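Local structure of mannitol dehydrogenase (Pseudomonas fluorescens, 1LJ8) at residues T238-Q243 and A368-R373; F83-L88 and V229-P234; R316-T321 and E372-D377. The protein probably catalyses the NAD-dependent oxidation of mannitol at C2 as a long-chain dehydrogenase, and binds NAD between its Rossmann and C-terminal domains. All coordinates share one frame; numbering follows the deposited sequence.

Interaction 1 (T238-Q243 and A368-R373). With NAD (nicotinamide-adenine-dinucleotide), chain B.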
# COMPACT_ATOMS: atom_id res chain seq x y z
N THR A 238 -14.75 -3.75 -13.20
CA THR A 238 -15.19 -4.06 -14.53
C THR A 238 -15.28 -2.80 -15.38
O THR A 238 -14.93 -2.81 -16.55
CB THR A 238 -16.56 -4.75 -14.48
OG1 THR A 238 -16.40 -5.99 -13.81
CG2 THR A 238 -17.10 -5.00 -15.88
N ALA A 239 -15.77 -1.72 -14.80
CA ALA A 239 -15.89 -0.49 -15.57
C ALA A 239 -14.52 -0.02 -16.07
O ALA A 239 -14.39 0.42 -17.21
CB ALA A 239 -16.54 0.60 -14.71
N HIS A 240 -13.51 -0.09 -15.20
CA HIS A 240 -12.15 0.32 -15.64
C HIS A 240 -11.69 -0.54 -16.81
O HIS A 240 -11.16 -0.06 -17.82
CB HIS A 240 -11.19 0.22 -14.45
CG HIS A 240 -11.19 1.45 -13.58
ND1 HIS A 240 -10.76 2.67 -14.06
CD2 HIS A 240 -11.52 1.65 -12.28
CE1 HIS A 240 -10.84 3.57 -13.09
NE2 HIS A 240 -11.30 2.99 -12.01
N ARG A 241 -11.93 -1.85 -16.72
CA ARG A 241 -11.51 -2.76 -17.79
C ARG A 241 -12.28 -2.49 -19.08
O ARG A 241 -11.72 -2.47 -20.18
CB ARG A 241 -11.71 -4.22 -17.32
CG ARG A 241 -11.51 -5.28 -18.41
CD ARG A 241 -11.70 -6.70 -17.84
NE ARG A 241 -13.08 -7.06 -17.43
CZ ARG A 241 -14.11 -7.30 -18.24
NH1 ARG A 241 -13.99 -7.23 -19.56
NH2 ARG A 241 -15.29 -7.67 -17.72
N LEU A 242 -13.58 -2.25 -18.97
CA LEU A 242 -14.38 -1.99 -20.13
C LEU A 242 -14.02 -0.66 -20.79
O LEU A 242 -14.07 -0.54 -22.02
CB LEU A 242 -15.89 -2.00 -19.77
CG LEU A 242 -16.41 -3.38 -19.33
CD1 LEU A 242 -17.90 -3.26 -18.94
CD2 LEU A 242 -16.26 -4.39 -20.46
N GLN A 243 -13.62 0.31 -19.97
CA GLN A 243 -13.27 1.63 -20.53
C GLN A 243 -12.03 1.47 -21.45
O GLN A 243 -11.93 2.09 -22.51
CB GLN A 243 -12.95 2.61 -19.40
CG GLN A 243 -12.55 3.99 -19.90
CD GLN A 243 -12.24 4.99 -18.77
OE1 GLN A 243 -11.83 4.61 -17.64
NE2 GLN A 243 -12.44 6.27 -19.07
N ALA A 368 -11.16 7.80 -11.10
CA ALA A 368 -12.19 7.03 -10.43
C ALA A 368 -11.65 6.02 -9.39
O ALA A 368 -11.91 4.81 -9.43
CB ALA A 368 -13.09 6.32 -11.49
N ASP A 369 -10.92 6.55 -8.42
CA ASP A 369 -10.37 5.73 -7.35
C ASP A 369 -11.46 5.45 -6.32
O ASP A 369 -12.16 6.36 -5.85
CB ASP A 369 -9.17 6.46 -6.73
CG ASP A 369 -8.42 5.59 -5.73
OD1 ASP A 369 -8.63 4.37 -5.81
OD2 ASP A 369 -7.65 6.13 -4.89
N GLN A 370 -11.61 4.20 -5.98
CA GLN A 370 -12.71 3.78 -5.12
C GLN A 370 -12.60 3.98 -3.63
O GLN A 370 -11.61 3.57 -3.04
CB GLN A 370 -12.99 2.29 -5.35
CG GLN A 370 -13.11 1.91 -6.82
CD GLN A 370 -11.78 1.40 -7.41
OE1 GLN A 370 -10.73 1.44 -6.76
NE2 GLN A 370 -11.84 0.92 -8.66
N LEU A 371 -13.61 4.59 -3.01
CA LEU A 371 -13.57 4.71 -1.58
C LEU A 371 -13.55 3.31 -0.96
O LEU A 371 -12.98 3.12 0.12
CB LEU A 371 -14.76 5.55 -1.02
CG LEU A 371 -14.73 7.04 -1.43
CD1 LEU A 371 -15.83 7.77 -0.62
CD2 LEU A 371 -13.31 7.66 -1.17
N GLU A 372 -14.12 2.30 -1.62
CA GLU A 372 -14.04 0.96 -1.03
C GLU A 372 -12.57 0.50 -0.89
O GLU A 372 -12.22 -0.21 0.06
CB GLU A 372 -14.80 -0.05 -1.86
CG GLU A 372 -14.88 -1.39 -1.12
CD GLU A 372 -15.93 -2.35 -1.67
OE1 GLU A 372 -17.03 -1.90 -2.08
OE2 GLU A 372 -15.66 -3.56 -1.66
N ARG A 373 -11.74 0.90 -1.86
CA ARG A 373 -10.32 0.57 -1.81
C ARG A 373 -9.68 1.38 -0.68
O ARG A 373 -8.98 0.84 0.16
CB ARG A 373 -9.61 0.95 -3.13
CG ARG A 373 -8.13 0.57 -3.16
CD ARG A 373 -7.41 1.15 -4.40
NE ARG A 373 -7.18 2.57 -4.21
CZ ARG A 373 -6.22 3.06 -3.43
NH1 ARG A 373 -5.39 2.25 -2.74
NH2 ARG A 373 -6.07 4.38 -3.34
PA NAD B . -4.00 -5.18 -4.19
O1A NAD B . -5.16 -5.49 -3.39
O2A NAD B . -4.04 -5.02 -5.67
O5B NAD B . -2.85 -6.27 -3.95
C5B NAD B . -2.42 -6.57 -2.58
C4B NAD B . -1.45 -7.74 -2.85
O4B NAD B . -0.88 -8.13 -1.53
C3B NAD B . -2.11 -9.09 -3.32
O3B NAD B . -1.16 -9.71 -4.21
C2B NAD B . -2.31 -9.85 -2.01
O2B NAD B . -2.42 -11.26 -2.20
C1B NAD B . -1.02 -9.52 -1.28
N9A NAD B . -1.05 -9.70 0.13
C8A NAD B . -1.96 -9.29 1.09
N7A NAD B . -1.59 -9.62 2.31
C5A NAD B . -0.38 -10.28 2.13
C6A NAD B . 0.47 -10.84 3.08
N6A NAD B . 0.27 -10.83 4.40
N1A NAD B . 1.62 -11.47 2.64
C2A NAD B . 1.93 -11.53 1.28
N3A NAD B . 1.11 -10.96 0.31
C4A NAD B . -0.04 -10.35 0.80
O3 NAD B . -3.37 -3.88 -3.53
PN NAD B . -2.45 -2.72 -4.15
O1N NAD B . -3.30 -1.62 -4.60
O2N NAD B . -1.56 -3.34 -5.13
O5D NAD B . -1.69 -2.18 -2.87
C5D NAD B . -0.76 -3.06 -2.25
C4D NAD B . 0.06 -2.22 -1.38
O4D NAD B . 0.96 -1.34 -2.09
C3D NAD B . -0.66 -1.31 -0.32
O3D NAD B . -1.14 -2.05 0.80
C2D NAD B . 0.37 -0.23 -0.02
O2D NAD B . 1.24 -0.62 1.04
C1D NAD B . 1.12 -0.08 -1.37
N1N NAD B . 0.66 1.06 -2.19
C2N NAD B . -0.54 1.10 -2.92
C3N NAD B . -0.86 2.27 -3.56
C7N NAD B . -2.19 2.35 -4.33
O7N NAD B . -2.55 3.47 -4.72
N7N NAD B . -2.95 1.29 -4.49
C4N NAD B . 0.02 3.46 -3.47
C5N NAD B . 1.25 3.35 -2.75
C6N NAD B . 1.60 2.14 -2.09
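His240 lays the edge of its imidazole against Ala368, NE2 standing 3.8 Å from the methyl CB, where helix 238-248 of the NAD-binding Rossmann region meets a loop of the C-terminal domain. The same nitrogen donates to the carbonyl oxygen, with His240 NE2 3.2 Å from Ala368 O. This bond is long but straight, 168° at the hydrogen, and the acceptor lies in the ring plane; the donor, however, stands above the carbonyl plane of Ala368. The Gln370 side chain runs toward His240 from the opposite direction, its NE2 at the ring edge, 3.7 Å from His240 CD2, and its amide plane 83° from the ring. The chain is bent at chi2, and NE2 donates to Met235 O, just ahead of the histidine's helix. Gln370 is also the N-cap residue of helix 371-375. In the first turn of that helix, Arg373 grips Asp369 side-on: NE and NH2 each donate to a separate carboxylate oxygen on its syn lone pair, with Asp369 in the guanidinium plane. This fork fixes the guanidinium's rotation, with NAD O7N over one of its faces and Arg373 NH1 3.2 Å from NAD N7N.

Interaction 2 (F83-L88 and V229-P234); sequences FTLYEL and VDRITP. With NAD (nicotinamide-adenine-dinucleotide), chain B.
Strand 83-87 and the loop that follows strand 227-230 keep their backbones well apart, the nearest CA pair being Glu87 and Thr233 at 9.4 Å, and the space is bridged by side chains. Arg231 does most of this. Its CG lies anti to the backbone N (chi1 -175°), and the nearly extended chain, with a slight bend at chi3, carries the guanidinium to the strand. There Arg231 NH2 forms a salt bridge with Glu87 OE2 at 2.8 Å. The bond is bent, 136° at the hydrogen; the carboxylate and guanidinium planes are 65° apart, and the nitrogen comes in from above the carboxylate plane. Leu85 CD1 packs obliquely against the guanidinium, 4.0 Å from Arg231 NH1. Glu87 OE1 is held by Glu95 N, while Arg231 gives NE to Glu259 O and NH1 to Ala40 O and meets Tyr44 in a cation-pi contact. The buried guanidinium is thus fixed on several sides. At the other end of the loop, Thr233 OG1 donates to Arg231 O at 2.9 Å, from above the carbonyl plane. The backbone of Thr233 takes the nicotinamide amide in a two-bond grip: Thr233 N donates to NAD O7N at 2.8 Å, and NAD N7N donates to Thr233 O at 3.1 Å. Thr233 is thereby an NAD(+)-binding residue whose backbone pairs with the carboxamide, as in the nicotinamide pocket of many Rossmann-type dehydrogenases.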
# COMPACT_ATOMS: atom_id res chain seq x y z
N PHE A 83 0.54 -6.95 -19.60
CA PHE A 83 -0.66 -6.31 -19.08
C PHE A 83 -0.59 -4.86 -19.51
O PHE A 83 0.51 -4.36 -19.79
CB PHE A 83 -0.79 -6.44 -17.54
CG PHE A 83 0.34 -5.81 -16.77
CD1 PHE A 83 0.25 -4.47 -16.35
CD2 PHE A 83 1.49 -6.53 -16.48
CE1 PHE A 83 1.31 -3.85 -15.66
CE2 PHE A 83 2.57 -5.94 -15.79
CZ PHE A 83 2.49 -4.58 -15.38
N THR A 84 -1.75 -4.21 -19.54
CA THR A 84 -1.82 -2.82 -19.97
C THR A 84 -1.78 -1.89 -18.76
O THR A 84 -2.51 -2.09 -17.77
CB THR A 84 -3.16 -2.53 -20.71
OG1 THR A 84 -3.42 -3.56 -21.70
CG2 THR A 84 -3.12 -1.18 -21.41
N LEU A 85 -0.95 -0.86 -18.88
CA LEU A 85 -0.90 0.20 -17.88
C LEU A 85 -1.76 1.30 -18.53
O LEU A 85 -1.43 1.81 -19.61
CB LEU A 85 0.52 0.67 -17.67
CG LEU A 85 0.55 1.75 -16.56
CD1 LEU A 85 1.69 1.50 -15.60
CD2 LEU A 85 0.70 3.08 -17.22
N TYR A 86 -2.85 1.67 -17.88
CA TYR A 86 -3.81 2.63 -18.45
C TYR A 86 -3.85 3.84 -17.52
O TYR A 86 -4.51 3.80 -16.46
CB TYR A 86 -5.16 1.92 -18.52
CG TYR A 86 -6.33 2.67 -19.17
CD1 TYR A 86 -6.11 3.74 -20.02
CD2 TYR A 86 -7.64 2.24 -18.96
CE1 TYR A 86 -7.22 4.40 -20.68
CE2 TYR A 86 -8.73 2.87 -19.61
CZ TYR A 86 -8.50 3.94 -20.46
OH TYR A 86 -9.56 4.53 -21.13
N GLU A 87 -3.16 4.91 -17.92
CA GLU A 87 -3.11 6.14 -17.11
C GLU A 87 -4.38 6.94 -17.31
O GLU A 87 -4.85 7.10 -18.42
CB GLU A 87 -1.88 7.00 -17.50
CG GLU A 87 -0.51 6.33 -17.18
CD GLU A 87 0.66 7.19 -17.62
OE1 GLU A 87 0.44 8.10 -18.45
OE2 GLU A 87 1.81 6.92 -17.15
N LEU A 88 -4.97 7.42 -16.21
CA LEU A 88 -6.21 8.20 -16.30
C LEU A 88 -6.03 9.52 -15.55
O LEU A 88 -5.63 9.52 -14.40
CB LEU A 88 -7.35 7.40 -15.68
CG LEU A 88 -7.68 6.05 -16.34
CD1 LEU A 88 -8.53 5.19 -15.37
CD2 LEU A 88 -8.41 6.31 -17.64
N VAL A 229 7.18 5.62 -1.87
CA VAL A 229 6.63 5.14 -3.14
C VAL A 229 5.29 5.81 -3.33
O VAL A 229 4.47 5.85 -2.40
CB VAL A 229 6.51 3.59 -3.12
CG1 VAL A 229 7.96 3.01 -2.93
CG2 VAL A 229 5.55 3.12 -2.00
N ASP A 230 5.05 6.37 -4.52
CA ASP A 230 3.81 7.12 -4.66
C ASP A 230 3.21 7.01 -6.06
O ASP A 230 3.86 7.39 -7.02
CB ASP A 230 4.16 8.60 -4.36
CG ASP A 230 2.93 9.48 -4.11
OD1 ASP A 230 1.82 8.94 -4.11
OD2 ASP A 230 3.06 10.73 -3.91
N ARG A 231 2.00 6.47 -6.16
CA ARG A 231 1.25 6.46 -7.43
C ARG A 231 -0.12 5.89 -7.13
O ARG A 231 -0.24 4.70 -6.80
CB ARG A 231 1.92 5.64 -8.56
CG ARG A 231 1.10 5.81 -9.87
CD ARG A 231 1.78 5.13 -11.07
NE ARG A 231 1.56 5.98 -12.24
CZ ARG A 231 2.10 5.79 -13.43
NH1 ARG A 231 2.88 4.74 -13.65
NH2 ARG A 231 1.94 6.73 -14.38
N ILE A 232 -1.14 6.74 -7.19
CA ILE A 232 -2.52 6.32 -6.88
C ILE A 232 -2.94 5.28 -7.91
O ILE A 232 -2.97 5.52 -9.12
CB ILE A 232 -3.46 7.52 -6.84
CG1 ILE A 232 -3.11 8.39 -5.60
CG2 ILE A 232 -4.92 7.06 -6.72
CD1 ILE A 232 -3.70 9.86 -5.74
N THR A 233 -3.30 4.11 -7.38
CA THR A 233 -3.62 2.96 -8.24
C THR A 233 -4.92 2.31 -7.78
O THR A 233 -4.95 1.50 -6.84
CB THR A 233 -2.42 1.94 -8.18
OG1 THR A 233 -1.18 2.60 -8.57
CG2 THR A 233 -2.70 0.71 -9.13
N PRO A 234 -6.02 2.68 -8.41
CA PRO A 234 -7.32 2.11 -8.04
C PRO A 234 -7.37 0.58 -8.32
O PRO A 234 -6.47 0.03 -8.99
CB PRO A 234 -8.29 2.82 -9.00
CG PRO A 234 -7.58 4.16 -9.31
CD PRO A 234 -6.13 3.77 -9.43
PA NAD B . -4.00 -5.18 -4.19
O1A NAD B . -5.16 -5.49 -3.39
O2A NAD B . -4.04 -5.02 -5.67
O5B NAD B . -2.85 -6.27 -3.95
C5B NAD B . -2.42 -6.57 -2.58
C4B NAD B . -1.45 -7.74 -2.85
O4B NAD B . -0.88 -8.13 -1.53
C3B NAD B . -2.11 -9.09 -3.32
O3B NAD B . -1.16 -9.71 -4.21
C2B NAD B . -2.31 -9.85 -2.01
O2B NAD B . -2.42 -11.26 -2.20
C1B NAD B . -1.02 -9.52 -1.28
N9A NAD B . -1.05 -9.70 0.13
C8A NAD B . -1.96 -9.29 1.09
N7A NAD B . -1.59 -9.62 2.31
C5A NAD B . -0.38 -10.28 2.13
C6A NAD B . 0.47 -10.84 3.08
N6A NAD B . 0.27 -10.83 4.40
N1A NAD B . 1.62 -11.47 2.64
C2A NAD B . 1.93 -11.53 1.28
N3A NAD B . 1.11 -10.96 0.31
C4A NAD B . -0.04 -10.35 0.80
O3 NAD B . -3.37 -3.88 -3.53
PN NAD B . -2.45 -2.72 -4.15
O1N NAD B . -3.30 -1.62 -4.60
O2N NAD B . -1.56 -3.34 -5.13
O5D NAD B . -1.69 -2.18 -2.87
C5D NAD B . -0.76 -3.06 -2.25
C4D NAD B . 0.06 -2.22 -1.38
O4D NAD B . 0.96 -1.34 -2.09
C3D NAD B . -0.66 -1.31 -0.32
O3D NAD B . -1.14 -2.05 0.80
C2D NAD B . 0.37 -0.23 -0.02
O2D NAD B . 1.24 -0.62 1.04
C1D NAD B . 1.12 -0.08 -1.37
N1N NAD B . 0.66 1.06 -2.19
C2N NAD B . -0.54 1.10 -2.92
C3N NAD B . -0.86 2.27 -3.56
C7N NAD B . -2.19 2.35 -4.33
O7N NAD B . -2.55 3.47 -4.72
N7N NAD B . -2.95 1.29 -4.49
C4N NAD B . 0.02 3.46 -3.47
C5N NAD B . 1.25 3.35 -2.75
C6N NAD B . 1.60 2.14 -2.09

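Interaction 3 (R316-T321 and E372-D377). With NAD (nicotinamide-adenine-dinucleotide), chain B.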
# COMPACT_ATOMS: atom_id res chain seq x y z
N ARG A 316 -18.75 7.29 -3.41
CA ARG A 316 -18.05 6.02 -3.68
C ARG A 316 -16.68 6.21 -4.33
O ARG A 316 -15.93 5.24 -4.47
CB ARG A 316 -18.95 5.08 -4.52
CG ARG A 316 -20.10 4.43 -3.70
CD ARG A 316 -19.61 3.57 -2.54
NE ARG A 316 -20.67 2.88 -1.76
CZ ARG A 316 -21.29 3.38 -0.69
NH1 ARG A 316 -21.00 4.59 -0.23
NH2 ARG A 316 -22.18 2.63 -0.03
N PHE A 317 -16.36 7.43 -4.75
CA PHE A 317 -15.04 7.71 -5.36
C PHE A 317 -14.37 8.86 -4.67
O PHE A 317 -15.04 9.76 -4.15
CB PHE A 317 -15.17 8.05 -6.84
CG PHE A 317 -15.73 6.93 -7.63
CD1 PHE A 317 -17.12 6.82 -7.80
CD2 PHE A 317 -14.90 5.94 -8.12
CE1 PHE A 317 -17.67 5.73 -8.47
CE2 PHE A 317 -15.43 4.84 -8.79
CZ PHE A 317 -16.82 4.74 -8.97
N VAL A 318 -13.04 8.85 -4.69
CA VAL A 318 -12.28 9.92 -4.07
C VAL A 318 -12.59 11.29 -4.68
O VAL A 318 -12.74 12.27 -3.94
CB VAL A 318 -10.75 9.64 -4.17
CG1 VAL A 318 -9.95 10.80 -3.60
CG2 VAL A 318 -10.43 8.34 -3.37
N HIS A 319 -12.74 11.37 -6.00
CA HIS A 319 -13.01 12.68 -6.60
C HIS A 319 -14.34 13.26 -6.18
O HIS A 319 -14.50 14.48 -6.20
CB HIS A 319 -12.93 12.65 -8.14
CG HIS A 319 -13.96 11.79 -8.80
ND1 HIS A 319 -13.79 10.44 -9.01
CD2 HIS A 319 -15.15 12.11 -9.36
CE1 HIS A 319 -14.83 9.96 -9.69
NE2 HIS A 319 -15.67 10.96 -9.91
N GLU A 320 -15.29 12.40 -5.80
CA GLU A 320 -16.61 12.88 -5.34
C GLU A 320 -16.45 13.63 -4.04
O GLU A 320 -17.11 14.65 -3.84
CB GLU A 320 -17.57 11.74 -5.12
CG GLU A 320 -17.96 11.14 -6.46
CD GLU A 320 -18.82 9.94 -6.34
OE1 GLU A 320 -18.84 9.27 -5.29
OE2 GLU A 320 -19.49 9.63 -7.35
N THR A 321 -15.60 13.13 -3.14
CA THR A 321 -15.39 13.86 -1.89
C THR A 321 -14.71 15.19 -2.20
O THR A 321 -14.97 16.18 -1.52
CB THR A 321 -14.49 13.09 -0.86
OG1 THR A 321 -13.12 13.03 -1.33
CG2 THR A 321 -15.08 11.70 -0.59
N GLU A 372 -14.12 2.30 -1.62
CA GLU A 372 -14.04 0.96 -1.03
C GLU A 372 -12.57 0.50 -0.89
O GLU A 372 -12.22 -0.21 0.06
CB GLU A 372 -14.80 -0.05 -1.86
CG GLU A 372 -14.88 -1.39 -1.12
CD GLU A 372 -15.93 -2.35 -1.67
OE1 GLU A 372 -17.03 -1.90 -2.08
OE2 GLU A 372 -15.66 -3.56 -1.66
N ARG A 373 -11.74 0.90 -1.86
CA ARG A 373 -10.32 0.57 -1.81
C ARG A 373 -9.68 1.38 -0.68
O ARG A 373 -8.98 0.84 0.16
CB ARG A 373 -9.61 0.95 -3.13
CG ARG A 373 -8.13 0.57 -3.16
CD ARG A 373 -7.41 1.15 -4.40
NE ARG A 373 -7.18 2.57 -4.21
CZ ARG A 373 -6.22 3.06 -3.43
NH1 ARG A 373 -5.39 2.25 -2.74
NH2 ARG A 373 -6.07 4.38 -3.34
N VAL A 374 -9.89 2.69 -0.71
CA VAL A 374 -9.28 3.54 0.33
C VAL A 374 -9.73 3.17 1.76
O VAL A 374 -8.94 3.25 2.73
CB VAL A 374 -9.56 5.05 0.01
CG1 VAL A 374 -8.83 5.95 1.09
CG2 VAL A 374 -8.96 5.39 -1.39
N CYS A 375 -10.98 2.70 1.90
CA CYS A 375 -11.50 2.30 3.21
C CYS A 375 -10.94 0.97 3.65
O CYS A 375 -10.93 0.66 4.82
CB CYS A 375 -13.02 2.04 3.18
SG CYS A 375 -14.09 3.42 2.92
N SER A 376 -10.54 0.15 2.69
CA SER A 376 -10.14 -1.20 3.07
C SER A 376 -9.00 -1.32 4.07
O SER A 376 -8.05 -0.54 4.07
CB SER A 376 -9.81 -2.04 1.81
OG SER A 376 -8.51 -1.76 1.31
N ASP A 377 -9.15 -2.30 4.96
CA ASP A 377 -8.10 -2.61 5.93
C ASP A 377 -7.76 -1.45 6.88
O ASP A 377 -6.58 -1.18 7.19
CB ASP A 377 -6.84 -3.08 5.15
CG ASP A 377 -5.85 -3.86 6.01
OD1 ASP A 377 -6.19 -4.20 7.18
OD2 ASP A 377 -4.72 -4.14 5.49
PA NAD B . -4.00 -5.18 -4.19
O1A NAD B . -5.16 -5.49 -3.39
O2A NAD B . -4.04 -5.02 -5.67
O5B NAD B . -2.85 -6.27 -3.95
C5B NAD B . -2.42 -6.57 -2.58
C4B NAD B . -1.45 -7.74 -2.85
O4B NAD B . -0.88 -8.13 -1.53
C3B NAD B . -2.11 -9.09 -3.32
O3B NAD B . -1.16 -9.71 -4.21
C2B NAD B . -2.31 -9.85 -2.01
O2B NAD B . -2.42 -11.26 -2.20
C1B NAD B . -1.02 -9.52 -1.28
N9A NAD B . -1.05 -9.70 0.13
C8A NAD B . -1.96 -9.29 1.09
N7A NAD B . -1.59 -9.62 2.31
C5A NAD B . -0.38 -10.28 2.13
C6A NAD B . 0.47 -10.84 3.08
N6A NAD B . 0.27 -10.83 4.40
N1A NAD B . 1.62 -11.47 2.64
C2A NAD B . 1.93 -11.53 1.28
N3A NAD B . 1.11 -10.96 0.31
C4A NAD B . -0.04 -10.35 0.80
O3 NAD B . -3.37 -3.88 -3.53
PN NAD B . -2.45 -2.72 -4.15
O1N NAD B . -3.30 -1.62 -4.60
O2N NAD B . -1.56 -3.34 -5.13
O5D NAD B . -1.69 -2.18 -2.87
C5D NAD B . -0.76 -3.06 -2.25
C4D NAD B . 0.06 -2.22 -1.38
O4D NAD B . 0.96 -1.34 -2.09
C3D NAD B . -0.66 -1.31 -0.32
O3D NAD B . -1.14 -2.05 0.80
C2D NAD B . 0.37 -0.23 -0.02
O2D NAD B . 1.24 -0.62 1.04
C1D NAD B . 1.12 -0.08 -1.37
N1N NAD B . 0.66 1.06 -2.19
C2N NAD B . -0.54 1.10 -2.92
C3N NAD B . -0.86 2.27 -3.56
C7N NAD B . -2.19 2.35 -4.33
O7N NAD B . -2.55 3.47 -4.72
N7N NAD B . -2.95 1.29 -4.49
C4N NAD B . 0.02 3.46 -3.47
C5N NAD B . 1.25 3.35 -2.75
C6N NAD B . 1.60 2.14 -2.09
O HOH W 1 -16.22 2.60 -3.63
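Val318 and Val374 meet through single methyl groups, CG2 to CG2 at 3.8 Å, their side chains crossing at about a right angle. The CG2 branch, beside the backbone N in both, is the one that touches. Next to this apolar contact, one water spans the backbones: it donates to Arg316 O at 2.8 Å and accepts from Glu372 N at 2.9 Å. Arg316 O and Glu372 N are 4.5 Å apart and are joined through the water; Arg316 is also backbone-bonded to Leu371. The next shell fixes each side. Glu320 OE1 accepts from two backbone nitrogens, Arg316 N at 2.7 Å, met nearly end-on to the C-O bond, and Phe317 N at 3.1 Å, met from above the carboxylate plane. On the partner helix, Ser376 OG donates to Arg373 O at 2.9 Å, on a lone pair in the carbonyl plane. Farther out, Arg316 forms a salt bridge with Asp418, and Val374 packs on His303 and Thr307 of helix 289-313. The whole is a junction of two short helices in the helical C-terminal domain of the mannitol dehydrogenase family, with Glu320 bonding the N-cap nitrogen of Phe317 at the start of helix 318-322 as one half of a capping box.

Along the chain interaction 2 closes before either of the others opens, and those two end on helix 371-375, where they share Glu372 and Arg373. Their centres form a compact group: 10 Å between interactions 1 and 3, 12 Å between 1 and 2, and 16 Å between 2 and 3. Interaction 2 belongs to the Rossmann domain, interaction 3 to the C-terminal domain, and interaction 1 joins the two. Direct touches link them: Leu371 N is 2.8 Å from Arg316 O, a probable hydrogen bond between interactions 1 and 3, and Arg373 CD is 3.5 Å from Thr233 O. All three include residues near NAD, so the nicotinamide end sits where both domains converge.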